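Local coordinates for glutathione S-transferase (Pseudomonas protegens, PDB 4IKH), which probably transfers glutathione to electrophilic substrates, as members of the glutathione S-transferase superfamily do, and binds two glutathione molecules, at residues A[164-169]-A[174-179]. Numbering follows the deposited sequence.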
loop_
_atom_site.group_PDB
_atom_site.type_symbol
_atom_site.label_atom_id
_atom_site.label_comp_id
_atom_site.label_asym_id
_atom_site.label_seq_id
_atom_site.Cartn_x
_atom_site.Cartn_y
_atom_site.Cartn_z
ATOM N N GLY A 164 -16.408 1.089 7.842
ATOM C CA GLY A 164 -17.538 1.918 7.461
ATOM C C GLY A 164 -17.358 2.532 6.088
ATOM O O GLY A 164 -18.325 2.725 5.355
ATOM N N VAL A 165 -16.118 2.852 5.729
ATOM C CA VAL A 165 -15.849 3.381 4.403
ATOM C C VAL A 165 -16.177 2.292 3.395
ATOM O O VAL A 165 -16.863 2.523 2.391
ATOM C CB VAL A 165 -14.370 3.809 4.246
ATOM C CG1 VAL A 165 -14.022 3.987 2.776
ATOM C CG2 VAL A 165 -14.103 5.094 5.013
ATOM N N LEU A 166 -15.695 1.091 3.686
ATOM C CA LEU A 166 -15.926 -0.045 2.813
ATOM C C LEU A 166 -17.412 -0.449 2.804
ATOM O O LEU A 166 -17.964 -0.827 1.761
ATOM C CB LEU A 166 -15.077 -1.218 3.284
ATOM C CG LEU A 166 -15.076 -2.406 2.326
ATOM C CD1 LEU A 166 -14.341 -2.035 1.051
ATOM C CD2 LEU A 166 -14.434 -3.616 2.995
ATOM N N ASP A 167 -18.055 -0.374 3.965
ATOM C CA ASP A 167 -19.471 -0.752 4.061
ATOM C C ASP A 167 -20.345 0.178 3.228
ATOM O O ASP A 167 -21.209 -0.280 2.471
ATOM C CB ASP A 167 -19.938 -0.770 5.511
ATOM C CG ASP A 167 -21.335 -1.369 5.671
ATOM O OD1 ASP A 167 -21.475 -2.604 5.521
ATOM O OD2 ASP A 167 -22.284 -0.604 5.958
ATOM N N LYS A 168 -20.120 1.481 3.365
ATOM C CA LYS A 168 -20.829 2.468 2.561
ATOM C C LYS A 168 -20.617 2.190 1.075
ATOM O O LYS A 168 -21.539 2.291 0.283
ATOM C CB LYS A 168 -20.331 3.871 2.907
ATOM C CG LYS A 168 -20.876 4.983 2.021
ATOM C CD LYS A 168 -22.153 5.571 2.592
ATOM C CE LYS A 168 -22.463 6.938 1.987
ATOM N NZ LYS A 168 -21.383 7.934 2.279
ATOM N N HIS A 169 -19.400 1.816 0.699
ATOM C CA HIS A 169 -19.068 1.612 -0.711
ATOM C C HIS A 169 -19.733 0.375 -1.324
ATOM O O HIS A 169 -20.079 0.374 -2.496
ATOM C CB HIS A 169 -17.552 1.505 -0.881
ATOM C CG HIS A 169 -17.125 1.076 -2.252
ATOM N ND1 HIS A 169 -17.122 1.933 -3.336
ATOM C CD2 HIS A 169 -16.682 -0.116 -2.717
ATOM C CE1 HIS A 169 -16.694 1.287 -4.406
ATOM N NE2 HIS A 169 -16.419 0.040 -4.060
ATOM N N GLU A 174 -22.159 -6.005 -5.972
ATOM C CA GLU A 174 -21.782 -7.401 -5.791
ATOM C C GLU A 174 -20.398 -7.557 -5.156
ATOM O O GLU A 174 -20.204 -8.380 -4.258
ATOM C CB GLU A 174 -21.799 -8.107 -7.135
ATOM C CG GLU A 174 -23.182 -8.149 -7.762
ATOM C CD GLU A 174 -23.240 -9.121 -8.910
ATOM O OE1 GLU A 174 -22.699 -10.237 -8.751
ATOM O OE2 GLU A 174 -23.808 -8.771 -9.970
ATOM N N TRP A 175 -19.437 -6.773 -5.652
ATOM C CA TRP A 175 -18.062 -6.779 -5.146
ATOM C C TRP A 175 -17.554 -5.345 -5.091
ATOM O O TRP A 175 -18.265 -4.418 -5.473
ATOM C CB TRP A 175 -17.145 -7.581 -6.076
ATOM C CG TRP A 175 -17.578 -9.011 -6.300
ATOM C CD1 TRP A 175 -18.257 -9.509 -7.379
ATOM C CD2 TRP A 175 -17.335 -10.122 -5.432
ATOM N NE1 TRP A 175 -18.462 -10.865 -7.223
ATOM C CE2 TRP A 175 -17.902 -11.263 -6.037
ATOM C CE3 TRP A 175 -16.686 -10.262 -4.197
ATOM C CZ2 TRP A 175 -17.850 -12.529 -5.442
ATOM C CZ3 TRP A 175 -16.639 -11.512 -3.608
ATOM C CH2 TRP A 175 -17.212 -12.631 -4.232
ATOM N N ILE A 176 -16.313 -5.164 -4.646
ATOM C CA ILE A 176 -15.726 -3.829 -4.551
ATOM C C ILE A 176 -15.852 -3.019 -5.847
ATOM O O ILE A 176 -16.228 -1.844 -5.809
ATOM C CB ILE A 176 -14.245 -3.904 -4.084
ATOM C CG1 ILE A 176 -14.186 -4.417 -2.635
ATOM C CG2 ILE A 176 -13.573 -2.540 -4.231
ATOM C CD1 ILE A 176 -12.787 -4.787 -2.110
HETATM N N MSE A 177 -15.544 -3.635 -6.987
HETATM C CA MSE A 177 -15.687 -2.949 -8.272
HETATM C C MSE A 177 -17.078 -3.144 -8.903
HETATM O O MSE A 177 -17.232 -3.146 -10.137
HETATM C CB MSE A 177 -14.598 -3.392 -9.249
HETATM C CG MSE A 177 -13.201 -2.886 -8.851
HETATM SE SE MSE A 177 -13.236 -0.938 -8.631
HETATM C CE MSE A 177 -13.948 -0.473 -10.389
ATOM N N GLY A 178 -18.090 -3.300 -8.059
ATOM C CA GLY A 178 -19.445 -3.495 -8.552
ATOM C C GLY A 178 -19.696 -4.921 -8.992
ATOM O O GLY A 178 -19.657 -5.854 -8.175
ATOM N N GLU A 179 -19.938 -5.099 -10.287
ATOM C CA GLU A 179 -20.352 -6.399 -10.798
ATOM C C GLU A 179 -19.201 -7.404 -10.903
ATOM O O GLU A 179 -19.384 -8.599 -10.672
ATOM C CB GLU A 179 -21.075 -6.225 -12.133
ATOM C CG GLU A 179 -22.151 -5.140 -12.073
ATOM C CD GLU A 179 -23.432 -5.531 -12.783
ATOM O OE1 GLU A 179 -23.476 -5.422 -14.027
ATOM O OE2 GLU A 179 -24.398 -5.935 -12.097
#
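His169, in the last turn of helix 150-170, reaches across to the loop that follows and gives its NE2 hydrogen to the backbone carbonyl of Ile176. The bond is short, 2.6 Å from His169 NE2 to Ile176 O, with an N-H...O angle of 154°. The oxygen sits at the ring edge, tilted 16° out of the imidazole plane, and receives the hydrogen on a lone pair in its own carbonyl plane. With CG anti to the backbone N (chi1 171°), the imidazole extends from the helix to that oxygen. Ile176 sets its CG2 methyl 3.8 Å from His169 NE2, while its CG1 lies 4.4 Å from Leu166 CD1 in a looser apolar touch. Trp120 of helix 111-140 meets both the His169 ring and the Ile176 side chain. Ile176 occupies the second position of a type I turn from Trp175 to Gly178, and its N is bonded to Asp185. The contact closes the loop between helices 150-170 and 183-196 back onto the first of them, within the helical C-terminal domain of the glutathione S-transferase fold; the Leu166 side chain is about 14 Å from a bound glutathione. With an alanine here instead of His169, the Ile176 carbonyl is likely to lose this donor, and a gap would probably open beside Trp120. Donation from NE2 is consistent with a neutral NE2-H tautomer or a protonated ring, and ties the turn to the helix end.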